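Local coordinates for protein kinase A regulatory subunit, putative (Trypanosoma cruzi, PDB 6FTF) that probably controls the catalytic subunit of a cAMP-independent protein kinase A, binding a nucleoside analogue in each of its two cyclic nucleotide-binding domains, at residues A[99-104]-A[171-176]; A[110-115]-A[119-124]; A[134-139]-A[143-148]. One frame throughout, in Å; residues are numbered along the deposited sequence.

Interaction 1. Residues A[99-104]-A[171-176]; sequences KVYLKT and SYEKLQ. With 7CI (7-cyano-7-deazainosine), chain F.
The rings of Y101 and Y172 meet edge-to-face, their planes 59° apart and centroids 5.7 Å apart: Y172 turns its CD1-CE1 edge to one face of Y101, and over that same face, toward the rim, lies C3 of 7-cyano-7-deazainosine. The base also lies nearly parallel to the Y172 ring, with C3 3.2 Å above the centre of that ring. At the edges sit polar groups. The carboxylate OE2 of E173 lies beside CE1 of Y101, while K103 NZ comes in near the plane of Y172 and donates to its OH at 2.8 Å. K103 arrives there by bending at CG (chi2 -80°), and a long amine suits the place because NZ also donates to the backbone oxygen of A108. Y172 OH is gripped a second time by E111, which ties helix 171-178 to the start of helix 111-116, where the ribose binds. Two waters link the segments. One is hydrogen-bonded to Y101 OH at 2.5 Å and donates to E173 OE2 at 2.7 Å; another accepts from K103 NZ and from Q176 NE2. Tyrosine is apt at both positions, offering a flat face to the base and a hydroxyl to these links. Here strand 98-103 of the beta barrel and helix 171-178 beyond it close over the nucleoside, consistent with the aromatic capping of the base seen in cyclic nucleotide-binding domains.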
loop_
_atom_site.group_PDB
_atom_site.type_symbol
_atom_site.label_atom_id
_atom_site.label_comp_id
_atom_site.label_asym_id
_atom_site.label_seq_id
_atom_site.Cartn_x
_atom_site.Cartn_y
_atom_site.Cartn_z
ATOM N N LYS A 99 -20.881 -12.908 -1.656
ATOM C CA LYS A 99 -20.073 -11.723 -1.392
ATOM C C LYS A 99 -18.761 -12.153 -0.749
ATOM O O LYS A 99 -18.763 -12.771 0.322
ATOM C CB LYS A 99 -20.820 -10.774 -0.461
ATOM C CG LYS A 99 -22.119 -10.227 -1.023
ATOM C CD LYS A 99 -22.785 -9.291 -0.024
ATOM C CE LYS A 99 -24.143 -8.833 -0.510
ATOM N NZ LYS A 99 -24.822 -7.980 0.502
ATOM N N VAL A 100 -17.644 -11.838 -1.399
ATOM C CA VAL A 100 -16.329 -12.266 -0.930
ATOM C C VAL A 100 -15.427 -11.117 -0.499
ATOM O O VAL A 100 -14.389 -11.376 0.128
ATOM C CB VAL A 100 -15.607 -13.148 -1.969
ATOM C CG1 VAL A 100 -16.440 -14.389 -2.274
ATOM C CG2 VAL A 100 -15.322 -12.364 -3.242
ATOM N N TYR A 101 -15.762 -9.869 -0.815
ATOM C CA TYR A 101 -14.881 -8.761 -0.477
ATOM C C TYR A 101 -15.690 -7.480 -0.584
ATOM O O TYR A 101 -16.674 -7.425 -1.324
ATOM C CB TYR A 101 -13.698 -8.711 -1.444
ATOM C CG TYR A 101 -12.562 -7.802 -1.050
ATOM C CD1 TYR A 101 -11.528 -8.259 -0.245
ATOM C CD2 TYR A 101 -12.491 -6.502 -1.522
ATOM C CE1 TYR A 101 -10.473 -7.434 0.099
ATOM C CE2 TYR A 101 -11.443 -5.670 -1.185
ATOM C CZ TYR A 101 -10.436 -6.144 -0.378
ATOM O OH TYR A 101 -9.381 -5.325 -0.030
ATOM N N LEU A 102 -15.284 -6.459 0.167
ATOM C CA LEU A 102 -15.936 -5.153 0.126
ATOM C C LEU A 102 -14.915 -4.110 -0.312
ATOM O O LEU A 102 -13.910 -3.891 0.376
ATOM C CB LEU A 102 -16.504 -4.770 1.493
ATOM C CG LEU A 102 -17.207 -3.408 1.546
ATOM C CD1 LEU A 102 -18.531 -3.458 0.827
ATOM C CD2 LEU A 102 -17.387 -2.925 2.976
ATOM N N LYS A 103 -15.177 -3.461 -1.443
ATOM C CA LYS A 103 -14.349 -2.372 -1.945
ATOM C C LYS A 103 -14.876 -1.040 -1.424
ATOM O O LYS A 103 -16.076 -0.750 -1.536
ATOM C CB LYS A 103 -14.362 -2.353 -3.477
ATOM C CG LYS A 103 -13.572 -3.498 -4.137
ATOM C CD LYS A 103 -12.072 -3.230 -4.158
ATOM C CE LYS A 103 -11.279 -4.381 -4.755
ATOM N NZ LYS A 103 -9.868 -3.998 -4.936
ATOM N N THR A 104 -13.987 -0.237 -0.853
ATOM C CA THR A 104 -14.358 1.017 -0.212
ATOM C C THR A 104 -13.607 2.171 -0.874
ATOM O O THR A 104 -12.907 2.010 -1.878
ATOM C CB THR A 104 -14.101 0.925 1.295
ATOM O OG1 THR A 104 -12.713 0.675 1.511
ATOM C CG2 THR A 104 -14.918 -0.206 1.922
ATOM N N SER A 171 -4.637 -14.435 -0.589
ATOM C CA SER A 171 -3.675 -14.226 -1.669
ATOM C C SER A 171 -3.856 -12.841 -2.262
ATOM O O SER A 171 -2.893 -12.115 -2.461
ATOM C CB SER A 171 -3.815 -15.295 -2.767
ATOM O OG SER A 171 -2.776 -15.150 -3.744
ATOM N N TYR A 172 -5.114 -12.475 -2.553
ATOM C CA TYR A 172 -5.427 -11.170 -3.139
ATOM C C TYR A 172 -4.827 -10.062 -2.296
ATOM O O TYR A 172 -4.216 -9.138 -2.825
ATOM C CB TYR A 172 -6.945 -10.983 -3.254
ATOM C CG TYR A 172 -7.348 -9.707 -3.963
ATOM C CD1 TYR A 172 -7.531 -8.514 -3.264
ATOM C CD2 TYR A 172 -7.536 -9.676 -5.340
ATOM C CE1 TYR A 172 -7.896 -7.340 -3.913
ATOM C CE2 TYR A 172 -7.901 -8.509 -5.989
ATOM C CZ TYR A 172 -8.064 -7.351 -5.264
ATOM O OH TYR A 172 -8.436 -6.172 -5.878
ATOM N N GLU A 173 -5.039 -10.123 -0.991
ATOM C CA GLU A 173 -4.542 -9.073 -0.107
ATOM C C GLU A 173 -3.025 -9.099 0.021
ATOM O O GLU A 173 -2.389 -8.050 0.129
ATOM C CB GLU A 173 -5.200 -9.198 1.261
ATOM C CG GLU A 173 -6.666 -8.866 1.240
ATOM C CD GLU A 173 -7.373 -9.199 2.539
ATOM O OE1 GLU A 173 -7.107 -10.290 3.106
ATOM O OE2 GLU A 173 -8.211 -8.361 2.975
ATOM N N LYS A 174 -2.418 -10.281 0.031
ATOM C CA LYS A 174 -0.959 -10.352 0.025
ATOM C C LYS A 174 -0.380 -9.739 -1.243
ATOM O O LYS A 174 0.636 -9.044 -1.206
ATOM C CB LYS A 174 -0.494 -11.803 0.190
ATOM C CG LYS A 174 -0.792 -12.390 1.570
ATOM C CD LYS A 174 -0.137 -13.757 1.757
ATOM C CE LYS A 174 -0.493 -14.428 3.077
ATOM N NZ LYS A 174 -1.612 -15.376 2.908
ATOM N N LEU A 175 -1.027 -9.978 -2.379
ATOM C CA LEU A 175 -0.554 -9.399 -3.634
ATOM C C LEU A 175 -0.744 -7.888 -3.659
ATOM O O LEU A 175 0.085 -7.173 -4.237
ATOM C CB LEU A 175 -1.267 -10.046 -4.805
ATOM C CG LEU A 175 -0.866 -11.515 -4.988
ATOM C CD1 LEU A 175 -1.884 -12.217 -5.852
ATOM C CD2 LEU A 175 0.540 -11.650 -5.569
ATOM N N GLN A 176 -1.806 -7.388 -3.022
ATOM C CA GLN A 176 -2.014 -5.944 -2.885
ATOM C C GLN A 176 -0.889 -5.305 -2.077
ATOM O O GLN A 176 -0.432 -4.202 -2.398
ATOM C CB GLN A 176 -3.385 -5.709 -2.247
ATOM C CG GLN A 176 -3.786 -4.318 -1.868
ATOM C CD GLN A 176 -5.240 -4.297 -1.484
ATOM O OE1 GLN A 176 -5.626 -4.700 -0.372
ATOM N NE2 GLN A 176 -6.060 -3.907 -2.415
HETATM C C1 7CI F . -12.157 -7.445 -7.712
HETATM N N1 7CI F . -11.888 -8.823 -7.193
HETATM O O1 7CI F . -13.285 -7.502 -8.571
HETATM C C2 7CI F . -11.513 -9.090 -5.940
HETATM N N2 7CI F . -11.251 -8.253 -4.905
HETATM O O2 7CI F . -10.954 -5.563 -8.363
HETATM C C3 7CI F . -10.857 -8.794 -3.738
HETATM N N3 7CI F . -10.731 -10.182 -3.597
HETATM O O3 7CI F . -10.783 -6.459 -10.815
HETATM C C4 7CI F . -10.986 -11.031 -4.628
HETATM N N4 7CI F . -11.826 -13.581 -7.825
HETATM C C5 7CI F . -11.395 -10.513 -5.858
HETATM O O5 7CI F . -10.834 -12.268 -4.412
HETATM C C6 7CI F . -11.755 -11.081 -7.139
HETATM C C7 7CI F . -12.070 -9.957 -7.917
HETATM C C8 7CI F . -11.795 -12.448 -7.513
HETATM C C9 7CI F . -11.056 -6.920 -8.511
HETATM C C10 7CI F . -11.420 -7.302 -9.848
HETATM C C11 7CI F . -12.915 -7.060 -9.859
HETATM C C12 7CI F . -13.692 -7.885 -10.980
HETATM O O4 7CI F . -13.282 -9.235 -10.956
HETATM O O HOH W 1 -8.234 -5.830 2.103
HETATM O O HOH W 2 -8.762 -3.370 -2.393
#

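Interaction 2. Residues A[110-115]-A[119-124]; sequences GELELM and PVVATV. With 7CI (7-cyano-7-deazainosine), chain F.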
loop_
_atom_site.group_PDB
_atom_site.type_symbol
_atom_site.label_atom_id
_atom_site.label_comp_id
_atom_site.label_asym_id
_atom_site.label_seq_id
_atom_site.Cartn_x
_atom_site.Cartn_y
_atom_site.Cartn_z
ATOM N N GLY A 110 -11.320 -3.717 -11.416
ATOM C CA GLY A 110 -10.976 -3.934 -12.806
ATOM C C GLY A 110 -9.519 -4.241 -13.042
ATOM O O GLY A 110 -9.129 -4.543 -14.177
ATOM N N GLU A 111 -8.699 -4.171 -12.000
ATOM C CA GLU A 111 -7.270 -4.357 -12.182
ATOM C C GLU A 111 -6.900 -5.803 -12.464
ATOM O O GLU A 111 -5.918 -6.055 -13.155
ATOM C CB GLU A 111 -6.512 -3.812 -10.966
ATOM C CG GLU A 111 -6.347 -4.745 -9.783
ATOM C CD GLU A 111 -7.618 -5.134 -9.070
ATOM O OE1 GLU A 111 -7.544 -6.151 -8.320
ATOM O OE2 GLU A 111 -8.653 -4.450 -9.218
ATOM N N LEU A 112 -7.667 -6.749 -11.939
ATOM C CA LEU A 112 -7.370 -8.155 -12.176
ATOM C C LEU A 112 -7.455 -8.469 -13.664
ATOM O O LEU A 112 -6.579 -9.134 -14.236
ATOM C CB LEU A 112 -8.373 -8.988 -11.380
ATOM C CG LEU A 112 -8.188 -10.489 -11.220
ATOM C CD1 LEU A 112 -6.887 -10.823 -10.546
ATOM C CD2 LEU A 112 -9.323 -11.012 -10.374
ATOM N N GLU A 113 -8.497 -7.949 -14.309
ATOM C CA GLU A 113 -8.726 -8.179 -15.721
ATOM C C GLU A 113 -7.682 -7.488 -16.587
ATOM O O GLU A 113 -7.264 -8.036 -17.610
ATOM C CB GLU A 113 -10.111 -7.655 -16.068
ATOM C CG GLU A 113 -11.241 -8.457 -15.442
ATOM C CD GLU A 113 -11.410 -8.302 -13.935
ATOM O OE1 GLU A 113 -11.007 -7.253 -13.360
ATOM O OE2 GLU A 113 -11.962 -9.226 -13.310
ATOM N N LEU A 114 -7.276 -6.269 -16.214
ATOM C CA LEU A 114 -6.283 -5.535 -16.995
ATOM C C LEU A 114 -4.886 -6.107 -16.822
ATOM O O LEU A 114 -4.125 -6.191 -17.789
ATOM C CB LEU A 114 -6.315 -4.057 -16.620
ATOM C CG LEU A 114 -7.551 -3.304 -17.091
ATOM C CD1 LEU A 114 -7.614 -1.937 -16.459
ATOM C CD2 LEU A 114 -7.555 -3.196 -18.588
ATOM N N MET A 115 -4.532 -6.506 -15.606
ATOM C CA MET A 115 -3.199 -7.039 -15.360
ATOM C C MET A 115 -3.021 -8.413 -16.000
ATOM O O MET A 115 -1.931 -8.736 -16.488
ATOM C CB MET A 115 -2.955 -7.095 -13.850
ATOM C CG MET A 115 -1.498 -7.323 -13.431
ATOM S SD MET A 115 -1.209 -7.295 -11.634
ATOM C CE MET A 115 -1.407 -5.553 -11.242
ATOM N N PRO A 119 -11.461 -12.078 -19.043
ATOM C CA PRO A 119 -12.793 -11.503 -18.835
ATOM C C PRO A 119 -13.068 -11.305 -17.355
ATOM O O PRO A 119 -12.402 -11.872 -16.491
ATOM C CB PRO A 119 -13.733 -12.550 -19.448
ATOM C CG PRO A 119 -12.902 -13.264 -20.436
ATOM C CD PRO A 119 -11.539 -13.337 -19.803
ATOM N N VAL A 120 -14.065 -10.470 -17.067
ATOM C CA VAL A 120 -14.366 -10.111 -15.687
ATOM C C VAL A 120 -14.527 -11.358 -14.836
ATOM O O VAL A 120 -15.339 -12.239 -15.140
ATOM C CB VAL A 120 -15.608 -9.205 -15.627
ATOM C CG1 VAL A 120 -15.988 -8.933 -14.190
ATOM C CG2 VAL A 120 -15.338 -7.894 -16.384
ATOM N N VAL A 121 -13.778 -11.409 -13.736
ATOM C CA VAL A 121 -13.773 -12.589 -12.880
ATOM C C VAL A 121 -14.950 -12.585 -11.912
ATOM O O VAL A 121 -15.586 -13.624 -11.686
ATOM C CB VAL A 121 -12.425 -12.674 -12.144
ATOM C CG1 VAL A 121 -12.410 -13.813 -11.131
ATOM C CG2 VAL A 121 -11.283 -12.839 -13.147
ATOM N N ALA A 122 -15.247 -11.441 -11.305
ATOM C CA ALA A 122 -16.285 -11.330 -10.292
ATOM C C ALA A 122 -17.177 -10.135 -10.594
ATOM O O ALA A 122 -16.748 -9.155 -11.211
ATOM C CB ALA A 122 -15.684 -11.137 -8.896
ATOM N N THR A 123 -18.436 -10.236 -10.186
ATOM C CA THR A 123 -19.348 -9.114 -10.296
ATOM C C THR A 123 -19.048 -8.078 -9.223
ATOM O O THR A 123 -18.729 -8.413 -8.080
ATOM C CB THR A 123 -20.778 -9.630 -10.199
ATOM O OG1 THR A 123 -21.033 -10.407 -11.365
ATOM C CG2 THR A 123 -21.790 -8.497 -10.116
ATOM N N VAL A 124 -19.134 -6.809 -9.612
ATOM C CA VAL A 124 -18.898 -5.677 -8.722
ATOM C C VAL A 124 -20.204 -4.909 -8.619
ATOM O O VAL A 124 -20.648 -4.317 -9.607
ATOM C CB VAL A 124 -17.780 -4.780 -9.258
ATOM C CG1 VAL A 124 -17.588 -3.614 -8.325
ATOM C CG2 VAL A 124 -16.488 -5.579 -9.450
HETATM C C1 7CI F . -12.157 -7.445 -7.712
HETATM N N1 7CI F . -11.888 -8.823 -7.193
HETATM O O1 7CI F . -13.285 -7.502 -8.571
HETATM C C2 7CI F . -11.513 -9.090 -5.940
HETATM N N2 7CI F . -11.251 -8.253 -4.905
HETATM O O2 7CI F . -10.954 -5.563 -8.363
HETATM C C3 7CI F . -10.857 -8.794 -3.738
HETATM N N3 7CI F . -10.731 -10.182 -3.597
HETATM O O3 7CI F . -10.783 -6.459 -10.815
HETATM C C4 7CI F . -10.986 -11.031 -4.628
HETATM N N4 7CI F . -11.826 -13.581 -7.825
HETATM C C5 7CI F . -11.395 -10.513 -5.858
HETATM O O5 7CI F . -10.834 -12.268 -4.412
HETATM C C6 7CI F . -11.755 -11.081 -7.139
HETATM C C7 7CI F . -12.070 -9.957 -7.917
HETATM C C8 7CI F . -11.795 -12.448 -7.513
HETATM C C9 7CI F . -11.056 -6.920 -8.511
HETATM C C10 7CI F . -11.420 -7.302 -9.848
HETATM C C11 7CI F . -12.915 -7.060 -9.859
HETATM C C12 7CI F . -13.692 -7.885 -10.980
HETATM O O4 7CI F . -13.282 -9.235 -10.956
#
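L112 and E113 reach across to V121, and the two residues before them prepare the ribose site. G110, at the N-cap position with phi 102°, sends its backbone N to the ribose O3 at 2.9 Å; glycine tolerates this backbone, where a side chain would collide with the carbonyl oxygen of the residue before. E111 holds the neighbouring hydroxyl, O2, which donates to its OE2 at 2.7 Å. L112 gives O3 a weak bond from its backbone N; in the conformer described, its CD2 packs 3.9 Å from CG2 of V121, the two side chains crossing at about a right angle, and also lies close to the base. This loop and short helix correspond to the phosphate-binding cassette of cyclic nucleotide-binding domains, but the ligand here carries no phosphate, and the acidic E113 with the neutral V120 is consistent with that. E113 bends at CG (chi2 71°) to set its carboxylate between ligand and loop. OE1 accepts from O3 at 2.7 Å. OE2 accepts from O4 at 2.7 Å and, on its anti side, from V121 N at 2.9 Å; the latter bond is nearly straight (170°). A second backbone donor, A122 N, meets O4 at 3.0 Å, while V121 CG1 lies against the nitrile nitrogen N4, a branched apolar side chain lining the cyano group.

Interaction 3. Residues A[134-139]-A[143-148]; sequences WVLDRD and NLVMGT
On the buried side of this turn, L136 and V145 touch through single methyl groups, CD2 of the leucine lying 4.1 Å from CG2 of the valine. The two side chains slant past each other, and both also rest on V57 of helix 51-60, so the pair belongs to a small apolar core in which branched, purely hydrocarbon residues are at home. With CG anti to its backbone N (chi1 -171°), L136 carries its methyls from the strand toward the helix. Backbone pairing with L83 keeps the leucine in the sheet, and A60 adds to its packing.

The chain turns here from strand 130-137 into helix 138-145, the step from the last strand of the beta barrel to the helix that follows it in cyclic nucleotide-binding domains. D137 marks the junction as the N-cap: its side chain caps a backbone N of the first turn and also bonds the hydroxyl of T140, a task for which a short carboxylate is well suited.

The outer side, in contrast to the buried methyl pair, is polar and nearer solvent. D139 is exposed, and what binds it to N143 is its backbone oxygen rather than its carboxylate. That oxygen accepts twice from N143: the backbone N gives the ordinary helical bond at 2.9 Å, and ND2 adds another at 2.9 Å. The donors approach from opposite faces of the carbonyl plane, and the oxygen lies almost exactly in the plane of the N143 amide. Asparagine is short enough to fold back in this way, at a wider pi-type turn spanning 143-145.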
loop_
_atom_site.group_PDB
_atom_site.type_symbol
_atom_site.label_atom_id
_atom_site.label_comp_id
_atom_site.label_asym_id
_atom_site.label_seq_id
_atom_site.Cartn_x
_atom_site.Cartn_y
_atom_site.Cartn_z
ATOM N N TRP A 134 -13.403 7.361 -10.709
ATOM C CA TRP A 134 -12.599 7.874 -11.807
ATOM C C TRP A 134 -12.102 6.681 -12.617
ATOM O O TRP A 134 -11.637 5.684 -12.050
ATOM C CB TRP A 134 -11.450 8.738 -11.281
ATOM C CG TRP A 134 -11.967 9.999 -10.670
ATOM C CD1 TRP A 134 -12.288 10.204 -9.346
ATOM C CD2 TRP A 134 -12.308 11.213 -11.351
ATOM N NE1 TRP A 134 -12.777 11.475 -9.175
ATOM C CE2 TRP A 134 -12.798 12.112 -10.386
ATOM C CE3 TRP A 134 -12.223 11.637 -12.675
ATOM C CZ2 TRP A 134 -13.200 13.404 -10.710
ATOM C CZ3 TRP A 134 -12.623 12.917 -12.992
ATOM C CH2 TRP A 134 -13.112 13.785 -12.015
ATOM N N VAL A 135 -12.214 6.778 -13.933
ATOM C CA VAL A 135 -12.097 5.626 -14.820
ATOM C C VAL A 135 -10.953 5.824 -15.798
ATOM O O VAL A 135 -10.863 6.859 -16.465
ATOM C CB VAL A 135 -13.412 5.377 -15.572
ATOM C CG1 VAL A 135 -13.368 4.028 -16.313
ATOM C CG2 VAL A 135 -14.595 5.468 -14.615
ATOM N N LEU A 136 -10.103 4.805 -15.899
ATOM C CA LEU A 136 -8.936 4.804 -16.773
ATOM C C LEU A 136 -9.098 3.740 -17.850
ATOM O O LEU A 136 -9.596 2.646 -17.586
ATOM C CB LEU A 136 -7.669 4.508 -15.966
ATOM C CG LEU A 136 -6.342 4.671 -16.693
ATOM C CD1 LEU A 136 -6.100 6.122 -17.075
ATOM C CD2 LEU A 136 -5.201 4.174 -15.831
ATOM N N ASP A 137 -8.679 4.071 -19.064
ATOM C CA ASP A 137 -8.745 3.147 -20.185
ATOM C C ASP A 137 -7.621 2.114 -20.130
ATOM O O ASP A 137 -6.563 2.323 -19.529
ATOM C CB ASP A 137 -8.668 3.936 -21.497
ATOM C CG ASP A 137 -7.301 4.567 -21.714
ATOM O OD1 ASP A 137 -7.001 5.601 -21.071
ATOM O OD2 ASP A 137 -6.507 3.997 -22.506
ATOM N N ARG A 138 -7.859 1.005 -20.835
ATOM C CA ARG A 138 -6.925 -0.117 -20.857
ATOM C C ARG A 138 -5.553 0.289 -21.372
ATOM O O ARG A 138 -4.534 -0.106 -20.800
ATOM C CB ARG A 138 -7.502 -1.233 -21.725
ATOM C CG ARG A 138 -6.553 -2.382 -22.017
ATOM C CD ARG A 138 -7.372 -3.498 -22.665
ATOM N NE ARG A 138 -6.654 -4.730 -22.957
ATOM C CZ ARG A 138 -7.243 -5.802 -23.482
ATOM N NH1 ARG A 138 -8.543 -5.776 -23.765
ATOM N NH2 ARG A 138 -6.541 -6.898 -23.726
ATOM N N ASP A 139 -5.496 1.024 -22.482
ATOM C CA ASP A 139 -4.196 1.303 -23.086
ATOM C C ASP A 139 -3.346 2.167 -22.172
ATOM O O ASP A 139 -2.140 1.940 -22.043
ATOM C CB ASP A 139 -4.351 1.959 -24.462
ATOM C CG ASP A 139 -4.834 0.983 -25.539
ATOM O OD1 ASP A 139 -4.854 -0.238 -25.288
ATOM O OD2 ASP A 139 -5.181 1.451 -26.650
ATOM N N ASN A 143 0.188 0.817 -20.807
ATOM C CA ASN A 143 1.390 1.497 -21.270
ATOM C C ASN A 143 2.067 2.293 -20.172
ATOM O O ASN A 143 3.304 2.346 -20.129
ATOM C CB ASN A 143 1.064 2.435 -22.424
ATOM C CG ASN A 143 1.018 1.729 -23.729
ATOM O OD1 ASN A 143 2.052 1.558 -24.391
ATOM N ND2 ASN A 143 -0.160 1.287 -24.116
ATOM N N LEU A 144 1.300 2.935 -19.294
ATOM C CA LEU A 144 1.872 3.875 -18.341
ATOM C C LEU A 144 1.861 3.410 -16.897
ATOM O O LEU A 144 2.652 3.928 -16.095
ATOM C CB LEU A 144 1.139 5.215 -18.409
ATOM C CG LEU A 144 1.120 5.921 -19.757
ATOM C CD1 LEU A 144 0.520 7.290 -19.555
ATOM C CD2 LEU A 144 2.510 6.030 -20.368
ATOM N N VAL A 145 0.991 2.491 -16.519
ATOM C CA VAL A 145 0.836 2.115 -15.123
ATOM C C VAL A 145 1.435 0.751 -14.828
ATOM O O VAL A 145 2.206 0.597 -13.881
ATOM C CB VAL A 145 -0.640 2.168 -14.698
ATOM C CG1 VAL A 145 -0.772 1.788 -13.216
ATOM C CG2 VAL A 145 -1.220 3.536 -14.957
ATOM N N MET A 146 1.072 -0.256 -15.610
ATOM C CA MET A 146 1.314 -1.631 -15.193
ATOM C C MET A 146 2.797 -1.900 -14.948
ATOM O O MET A 146 3.169 -2.514 -13.939
ATOM C CB MET A 146 0.758 -2.576 -16.241
ATOM C CG MET A 146 0.968 -4.011 -15.871
ATOM S SD MET A 146 0.005 -5.074 -16.927
ATOM C CE MET A 146 0.638 -6.674 -16.435
ATOM N N GLY A 147 3.653 -1.484 -15.869
ATOM C CA GLY A 147 5.076 -1.602 -15.631
ATOM C C GLY A 147 5.460 -3.014 -15.270
ATOM O O GLY A 147 5.040 -3.972 -15.926
ATOM N N THR A 148 6.253 -3.140 -14.207
ATOM C CA THR A 148 6.764 -4.422 -13.746
ATOM C C THR A 148 5.891 -5.060 -12.668
ATOM O O THR A 148 6.402 -5.788 -11.813
ATOM C CB THR A 148 8.211 -4.268 -13.271
ATOM O OG1 THR A 148 8.274 -3.250 -12.271
ATOM C CG2 THR A 148 9.143 -3.925 -14.446
#

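Interactions 1 and 2 share one ligand from different ends: interaction 1 covers the base with aromatic rings, whereas interaction 2 grips the ribose with carboxylates and backbone N-H groups. They join through the tyrosine-glutamate bond between their helices. Strand 98-103 and strand 123-126 belong to the same sheet, although helix 171-178 follows much later in the chain. Interaction 3 makes no contact with the nucleoside; its chemistry is a methyl contact inside and helix-backbone bonding outside. It nevertheless packs against interaction 2, through L114 on R138 and M115 on M146. Interactions 1 and 2 wall the pocket with buried K103, Q176 and E113, whereas interaction 3 runs from the buried L136-V145 pair to the exposed D139.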